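Local coordinates for serine protease pet (Escherichia coli, PDB 4OM9), which is a secreted autotransporter enterotoxin of enteroaggregative E. coli, a serine protease that probably cleaves the host cytoskeletal protein alpha-fodrin, at residues N370-T381 with I387-Y398. Sequence-based numbering, arbitrary orientation.
Sequences NVIQAQNTNLKT and ILGAQKTFNNIY
Phe-394 lies with its ring between two aliphatic groups of the neighbouring coil. Leu-379 CB sits 3.6 Å from the ring centroid, only 10° off the normal. Gln-375 CG covers the opposite face, 3.5 Å from Phe-394 CE1. Thr-377 O meets the ring edge in plane, while Val-371 CG2 reaches Phe-394 CE2 at 3.9 Å. With CG anti to its own carbonyl carbon, Phe-394 runs alongside Gln-375.

On the strands, parallel bridges pair Val-371 with Leu-388 and Leu-379 with Ile-397. The register slips by one residue between these ladders, and in the intervening turns Thr-393 O accepts the backbone N-H of Gln-375. Further along, Asn-395 grips twice: its N donates to Thr-377 O, and ND2 lies 3.0 Å from Asn-376 OD1 in a nearly straight bond (169°), although the two amide planes stand 64° apart. Asn-378 and Asn-396 point the same way side by side, and Asn-378 OD1 receives weak bonds from both N and ND2 of Asn-396.

On the face of the strands opposite Leu-379 and Ile-397, Lys-380 extends over one face of Tyr-398, placing NZ 4.8 Å from the ring centroid in a cation-pi contact.

In the second shell, Gln-375 NE2 donates to Gln-373 O and Ile-353 O, while OE1 accepts from Tyr-355 N and Trp-351 NE1, which holds CG over the ring. Lys-380 NZ and Tyr-398 OH join the pair to the protease region through Thr-88 and Glu-113, and NZ to a later part of the chain through Ala-632.

Such stacking of parallel coils characterises the right-handed beta-helix of autotransporter passengers. Between these two coils, backbone bonds set the spacing, the ring between Leu-379 and Gln-375 fills the interior, and asparagine amides, partly through weak bonds, tie the turns.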
ATOM      1  N   ASN A 370      21.449  -4.901 -25.585  1.00 32.49           N
ATOM      2  CA  ASN A 370      20.512  -5.729 -26.335  1.00 34.00           C
ATOM      3  C   ASN A 370      21.111  -7.100 -26.599  1.00 33.98           C
ATOM      4  O   ASN A 370      21.921  -7.260 -27.496  1.00 35.73           O
ATOM      5  CB  ASN A 370      20.131  -5.064 -27.654  1.00 38.71           C
ATOM      6  CG  ASN A 370      19.088  -5.860 -28.424  1.00 42.94           C
ATOM      7  OD1 ASN A 370      18.355  -6.673 -27.845  1.00 40.48           O
ATOM      8  ND2 ASN A 370      19.018  -5.632 -29.741  1.00 42.60           N
ATOM      9  N   VAL A 371      20.714  -8.084 -25.802  1.00 34.46           N
ATOM     10  CA  VAL A 371      21.383  -9.369 -25.813  1.00 32.88           C
ATOM     11  C   VAL A 371      20.720 -10.277 -26.834  1.00 35.73           C
ATOM     12  O   VAL A 371      19.630 -10.777 -26.603  1.00 32.26           O
ATOM     13  CB  VAL A 371      21.372 -10.019 -24.431  1.00 32.40           C
ATOM     14  CG1 VAL A 371      22.387 -11.134 -24.373  1.00 30.67           C
ATOM     15  CG2 VAL A 371      21.684  -8.957 -23.333  1.00 29.45           C
ATOM     16  N   ILE A 372      21.417 -10.477 -27.956  1.00 44.90           N
ATOM     17  CA  ILE A 372      20.910 -11.217 -29.121  1.00 50.29           C
ATOM     18  C   ILE A 372      21.045 -12.739 -28.994  1.00 50.84           C
ATOM     19  O   ILE A 372      20.272 -13.486 -29.597  1.00 55.79           O
ATOM     20  CB  ILE A 372      21.635 -10.768 -30.415  1.00 49.73           C
ATOM     21  CG1 ILE A 372      21.658  -9.239 -30.515  1.00 51.65           C
ATOM     22  CG2 ILE A 372      20.991 -11.393 -31.661  1.00 57.96           C
ATOM     23  CD1 ILE A 372      20.280  -8.598 -30.409  1.00 48.78           C
ATOM     24  N   GLN A 373      22.016 -13.199 -28.211  1.00 31.62           N
ATOM     25  CA  GLN A 373      22.223 -14.637 -28.038  1.00 32.51           C
ATOM     26  C   GLN A 373      22.276 -15.068 -26.561  1.00 31.69           C
ATOM     27  O   GLN A 373      22.564 -14.274 -25.687  1.00 30.59           O
ATOM     28  CB  GLN A 373      23.498 -15.092 -28.765  1.00 33.93           C
ATOM     29  CG  GLN A 373      24.819 -14.376 -28.407  1.00 33.68           C
ATOM     30  CD  GLN A 373      26.041 -14.995 -29.156  1.00 35.31           C
ATOM     31  OE1 GLN A 373      26.612 -15.982 -28.709  1.00 36.02           O
ATOM     32  NE2 GLN A 373      26.401 -14.424 -30.300  1.00 36.01           N
ATOM     33  N   ALA A 374      21.987 -16.338 -26.295  1.00 34.56           N
ATOM     34  CA  ALA A 374      22.075 -16.852 -24.931  1.00 32.65           C
ATOM     35  C   ALA A 374      23.518 -16.731 -24.450  1.00 35.08           C
ATOM     36  O   ALA A 374      24.463 -16.868 -25.240  1.00 37.15           O
ATOM     37  CB  ALA A 374      21.590 -18.307 -24.848  1.00 32.92           C
ATOM     38  N   GLN A 375      23.673 -16.525 -23.147  1.00 34.66           N
ATOM     39  CA  GLN A 375      24.955 -16.144 -22.568  1.00 33.97           C
ATOM     40  C   GLN A 375      25.592 -17.257 -21.759  1.00 34.83           C
ATOM     41  O   GLN A 375      26.811 -17.265 -21.581  1.00 37.58           O
ATOM     42  CB  GLN A 375      24.775 -14.916 -21.684  1.00 29.80           C
ATOM     43  CG  GLN A 375      24.361 -13.685 -22.459  1.00 31.68           C
ATOM     44  CD  GLN A 375      25.468 -13.190 -23.369  1.00 34.70           C
ATOM     45  OE1 GLN A 375      26.498 -12.665 -22.908  1.00 32.15           O
ATOM     46  NE2 GLN A 375      25.266 -13.353 -24.669  1.00 30.60           N
ATOM     47  N   ASN A 376      24.778 -18.206 -21.297  1.00 32.06           N
ATOM     48  CA  ASN A 376      25.261 -19.235 -20.377  1.00 36.49           C
ATOM     49  C   ASN A 376      26.088 -18.612 -19.227  1.00 36.20           C
ATOM     50  O   ASN A 376      27.124 -19.131 -18.823  1.00 34.63           O
ATOM     51  CB  ASN A 376      26.081 -20.284 -21.146  1.00 39.51           C
ATOM     52  CG  ASN A 376      26.485 -21.475 -20.283  1.00 43.94           C
ATOM     53  OD1 ASN A 376      25.850 -21.775 -19.268  1.00 44.69           O
ATOM     54  ND2 ASN A 376      27.570 -22.142 -20.674  1.00 47.36           N
ATOM     55  N   THR A 377      25.617 -17.488 -18.698  1.00 36.20           N
ATOM     56  CA  THR A 377      26.250 -16.894 -17.522  1.00 36.68           C
ATOM     57  C   THR A 377      25.233 -16.050 -16.789  1.00 32.24           C
ATOM     58  O   THR A 377      24.084 -15.967 -17.216  1.00 27.70           O
ATOM     59  CB  THR A 377      27.503 -16.011 -17.882  1.00 35.95           C
ATOM     60  OG1 THR A 377      28.351 -15.862 -16.731  1.00 32.95           O
ATOM     61  CG2 THR A 377      27.067 -14.640 -18.374  1.00 31.82           C
ATOM     62  N   ASN A 378      25.666 -15.421 -15.693  1.00 32.52           N
ATOM     63  CA  ASN A 378      24.783 -14.608 -14.862  1.00 30.61           C
ATOM     64  C   ASN A 378      24.910 -13.133 -15.169  1.00 27.48           C
ATOM     65  O   ASN A 378      25.967 -12.655 -15.571  1.00 25.77           O
ATOM     66  CB  ASN A 378      25.050 -14.865 -13.375  1.00 28.59           C
ATOM     67  CG  ASN A 378      24.785 -16.317 -12.984  1.00 35.44           C
ATOM     68  OD1 ASN A 378      24.073 -17.047 -13.693  1.00 33.35           O
ATOM     69  ND2 ASN A 378      25.358 -16.747 -11.861  1.00 32.63           N
ATOM     70  N   LEU A 379      23.800 -12.429 -15.023  1.00 29.24           N
ATOM     71  CA  LEU A 379      23.772 -11.002 -15.209  1.00 30.23           C
ATOM     72  C   LEU A 379      23.589 -10.304 -13.855  1.00 26.41           C
ATOM     73  O   LEU A 379      22.806 -10.753 -13.017  1.00 22.57           O
ATOM     74  CB  LEU A 379      22.644 -10.614 -16.166  1.00 27.49           C
ATOM     75  CG  LEU A 379      22.400  -9.104 -16.222  1.00 25.26           C
ATOM     76  CD1 LEU A 379      23.544  -8.417 -16.943  1.00 25.51           C
ATOM     77  CD2 LEU A 379      21.073  -8.743 -16.858  1.00 25.01           C
ATOM     78  N   LYS A 380      24.331  -9.225 -13.642  1.00 24.11           N
ATOM     79  CA  LYS A 380      24.061  -8.307 -12.538  1.00 23.31           C
ATOM     80  C   LYS A 380      23.875  -6.911 -13.105  1.00 24.33           C
ATOM     81  O   LYS A 380      24.822  -6.329 -13.617  1.00 26.19           O
ATOM     82  CB  LYS A 380      25.185  -8.332 -11.511  1.00 23.69           C
ATOM     83  CG  LYS A 380      25.250  -9.637 -10.745  1.00 24.24           C
ATOM     84  CD  LYS A 380      26.081  -9.528  -9.492  1.00 26.64           C
ATOM     85  CE  LYS A 380      26.003 -10.822  -8.694  1.00 30.63           C
ATOM     86  NZ  LYS A 380      26.585 -10.732  -7.313  1.00 29.51           N
ATOM     87  N   THR A 381      22.655  -6.381 -13.044  1.00 27.08           N
ATOM     88  CA  THR A 381      22.382  -5.084 -13.645  1.00 26.08           C
ATOM     89  C   THR A 381      21.778  -4.087 -12.634  1.00 25.70           C
ATOM     90  O   THR A 381      21.003  -4.467 -11.749  1.00 25.20           O
ATOM     91  CB  THR A 381      21.457  -5.228 -14.885  1.00 27.85           C
ATOM     92  OG1 THR A 381      21.190  -3.935 -15.433  1.00 29.41           O
ATOM     93  CG2 THR A 381      20.134  -5.913 -14.546  1.00 26.99           C
ATOM     94  N   ILE A 387      17.880  -6.037 -22.590  1.00 26.37           N
ATOM     95  CA  ILE A 387      16.845  -6.683 -23.356  1.00 28.30           C
ATOM     96  C   ILE A 387      17.223  -8.133 -23.610  1.00 28.26           C
ATOM     97  O   ILE A 387      18.325  -8.431 -24.046  1.00 30.21           O
ATOM     98  CB  ILE A 387      16.605  -5.971 -24.690  1.00 33.34           C
ATOM     99  CG1 ILE A 387      16.330  -4.480 -24.455  1.00 33.37           C
ATOM    100  CG2 ILE A 387      15.442  -6.652 -25.458  1.00 33.08           C
ATOM    101  CD1 ILE A 387      16.246  -3.655 -25.748  1.00 32.00           C
ATOM    102  N   LEU A 388      16.315  -9.039 -23.299  1.00 30.86           N
ATOM    103  CA  LEU A 388      16.571 -10.447 -23.504  1.00 32.25           C
ATOM    104  C   LEU A 388      16.036 -10.804 -24.857  1.00 36.42           C
ATOM    105  O   LEU A 388      14.826 -10.823 -25.043  1.00 34.14           O
ATOM    106  CB  LEU A 388      15.906 -11.275 -22.416  1.00 28.87           C
ATOM    107  CG  LEU A 388      16.170 -10.739 -21.015  1.00 29.75           C
ATOM    108  CD1 LEU A 388      15.496 -11.608 -19.949  1.00 27.19           C
ATOM    109  CD2 LEU A 388      17.684 -10.648 -20.771  1.00 27.46           C
ATOM    110  N   GLY A 389      16.933 -11.057 -25.811  1.00 34.12           N
ATOM    111  CA  GLY A 389      16.521 -11.345 -27.171  1.00 37.14           C
ATOM    112  C   GLY A 389      16.615 -12.812 -27.533  1.00 36.20           C
ATOM    113  O   GLY A 389      16.417 -13.182 -28.686  1.00 40.88           O
ATOM    114  N   ALA A 390      16.897 -13.661 -26.550  1.00 33.72           N
ATOM    115  CA  ALA A 390      17.079 -15.085 -26.834  1.00 35.92           C
ATOM    116  C   ALA A 390      16.418 -15.961 -25.772  1.00 36.53           C
ATOM    117  O   ALA A 390      16.169 -15.500 -24.655  1.00 35.04           O
ATOM    118  CB  ALA A 390      18.578 -15.420 -26.947  1.00 35.43           C
ATOM    119  N   GLN A 391      16.127 -17.212 -26.127  1.00 34.29           N
ATOM    120  CA  GLN A 391      15.668 -18.190 -25.147  1.00 38.14           C
ATOM    121  C   GLN A 391      16.724 -18.359 -24.047  1.00 34.95           C
ATOM    122  O   GLN A 391      17.900 -18.547 -24.339  1.00 33.99           O
ATOM    123  CB  GLN A 391      15.356 -19.541 -25.806  1.00 37.52           C
ATOM    124  CG  GLN A 391      15.185 -20.689 -24.804  1.00 38.25           C
ATOM    125  CD  GLN A 391      14.098 -21.717 -25.196  1.00 49.70           C
ATOM    126  OE1 GLN A 391      13.069 -21.846 -24.514  1.00 51.85           O
ATOM    127  NE2 GLN A 391      14.336 -22.461 -26.270  1.00 46.70           N
ATOM    128  N   LYS A 392      16.292 -18.271 -22.789  1.00 36.08           N
ATOM    129  CA  LYS A 392      17.177 -18.477 -21.652  1.00 38.87           C
ATOM    130  C   LYS A 392      18.414 -17.577 -21.773  1.00 42.31           C
ATOM    131  O   LYS A 392      19.553 -18.047 -21.679  1.00 35.24           O
ATOM    132  CB  LYS A 392      17.584 -19.943 -21.555  1.00 37.82           C
ATOM    133  CG  LYS A 392      17.382 -20.545 -20.188  1.00 50.09           C
ATOM    134  CD  LYS A 392      18.494 -20.176 -19.230  1.00 43.67           C
ATOM    135  CE  LYS A 392      19.705 -21.040 -19.494  1.00 52.47           C
ATOM    136  NZ  LYS A 392      19.645 -22.346 -18.773  1.00 61.93           N
ATOM    137  N   THR A 393      18.172 -16.287 -22.005  1.00 30.27           N
ATOM    138  CA  THR A 393      19.241 -15.363 -22.335  1.00 29.79           C
ATOM    139  C   THR A 393      20.386 -15.402 -21.313  1.00 27.69           C
ATOM    140  O   THR A 393      21.544 -15.579 -21.685  1.00 28.49           O
ATOM    141  CB  THR A 393      18.691 -13.946 -22.471  1.00 27.45           C
ATOM    142  OG1 THR A 393      17.761 -13.926 -23.568  1.00 28.09           O
ATOM    143  CG2 THR A 393      19.820 -12.971 -22.731  1.00 26.74           C
ATOM    144  N   PHE A 394      20.059 -15.292 -20.034  1.00 28.94           N
ATOM    145  CA  PHE A 394      21.043 -15.516 -18.986  1.00 30.76           C
ATOM    146  C   PHE A 394      20.618 -16.716 -18.184  1.00 28.63           C
ATOM    147  O   PHE A 394      19.471 -17.120 -18.252  1.00 30.86           O
ATOM    148  CB  PHE A 394      21.192 -14.278 -18.098  1.00 28.17           C
ATOM    149  CG  PHE A 394      21.848 -13.127 -18.797  1.00 26.62           C
ATOM    150  CD1 PHE A 394      23.233 -13.023 -18.833  1.00 27.96           C
ATOM    151  CD2 PHE A 394      21.092 -12.168 -19.439  1.00 24.74           C
ATOM    152  CE1 PHE A 394      23.861 -11.964 -19.481  1.00 25.92           C
ATOM    153  CE2 PHE A 394      21.702 -11.114 -20.094  1.00 25.93           C
ATOM    154  CZ  PHE A 394      23.097 -11.013 -20.119  1.00 26.08           C
ATOM    155  N   ASN A 395      21.539 -17.311 -17.448  1.00 30.37           N
ATOM    156  CA  ASN A 395      21.159 -18.405 -16.583  1.00 33.41           C
ATOM    157  C   ASN A 395      20.368 -17.847 -15.360  1.00 33.51           C
ATOM    158  O   ASN A 395      19.267 -18.313 -15.059  1.00 29.66           O
ATOM    159  CB  ASN A 395      22.397 -19.200 -16.176  1.00 32.09           C
ATOM    160  CG  ASN A 395      23.064 -19.905 -17.384  1.00 38.86           C
ATOM    161  OD1 ASN A 395      22.407 -20.206 -18.385  1.00 39.20           O
ATOM    162  ND2 ASN A 395      24.364 -20.156 -17.286  1.00 38.79           N
ATOM    163  N   ASN A 396      20.927 -16.822 -14.715  1.00 33.96           N
ATOM    164  CA  ASN A 396      20.307 -16.103 -13.604  1.00 31.09           C
ATOM    165  C   ASN A 396      20.509 -14.608 -13.750  1.00 29.43           C
ATOM    166  O   ASN A 396      21.594 -14.176 -14.138  1.00 29.76           O
ATOM    167  CB  ASN A 396      20.894 -16.543 -12.264  1.00 33.37           C
ATOM    168  CG  ASN A 396      20.632 -17.994 -11.972  1.00 34.75           C
ATOM    169  OD1 ASN A 396      19.524 -18.364 -11.603  1.00 34.20           O
ATOM    170  ND2 ASN A 396      21.654 -18.833 -12.145  1.00 38.07           N
ATOM    171  N   ILE A 397      19.483 -13.821 -13.415  1.00 29.27           N
ATOM    172  CA  ILE A 397      19.586 -12.370 -13.439  1.00 27.16           C
ATOM    173  C   ILE A 397      19.403 -11.740 -12.046  1.00 27.45           C
ATOM    174  O   ILE A 397      18.476 -12.103 -11.302  1.00 28.18           O
ATOM    175  CB  ILE A 397      18.562 -11.778 -14.404  1.00 25.25           C
ATOM    176  CG1 ILE A 397      18.825 -12.296 -15.813  1.00 27.82           C
ATOM    177  CG2 ILE A 397      18.597 -10.247 -14.363  1.00 23.66           C
ATOM    178  CD1 ILE A 397      17.726 -12.016 -16.795  1.00 25.92           C
ATOM    179  N   TYR A 398      20.289 -10.798 -11.705  1.00 29.64           N
ATOM    180  CA  TYR A 398      20.234 -10.061 -10.441  1.00 27.16           C
ATOM    181  C   TYR A 398      20.016  -8.594 -10.748  1.00 25.77           C
ATOM    182  O   TYR A 398      20.795  -7.977 -11.471  1.00 26.64           O
ATOM    183  CB  TYR A 398      21.507 -10.303  -9.645  1.00 28.28           C
ATOM    184  CG  TYR A 398      21.882  -9.396  -8.471  1.00 26.58           C
ATOM    185  CD1 TYR A 398      22.653  -8.256  -8.676  1.00 26.87           C
ATOM    186  CD2 TYR A 398      21.584  -9.761  -7.145  1.00 28.21           C
ATOM    187  CE1 TYR A 398      23.071  -7.472  -7.611  1.00 27.50           C
ATOM    188  CE2 TYR A 398      21.980  -8.969  -6.063  1.00 27.26           C
ATOM    189  CZ  TYR A 398      22.733  -7.823  -6.312  1.00 28.55           C
ATOM    190  OH  TYR A 398      23.180  -7.024  -5.294  1.00 27.42           O
TER
HETATM  191  O   HOH W   1      17.584 -11.895 -30.714  1.00 57.84           O
HETATM  192  O   HOH W   2      26.094 -18.866 -14.706  1.00 49.01           O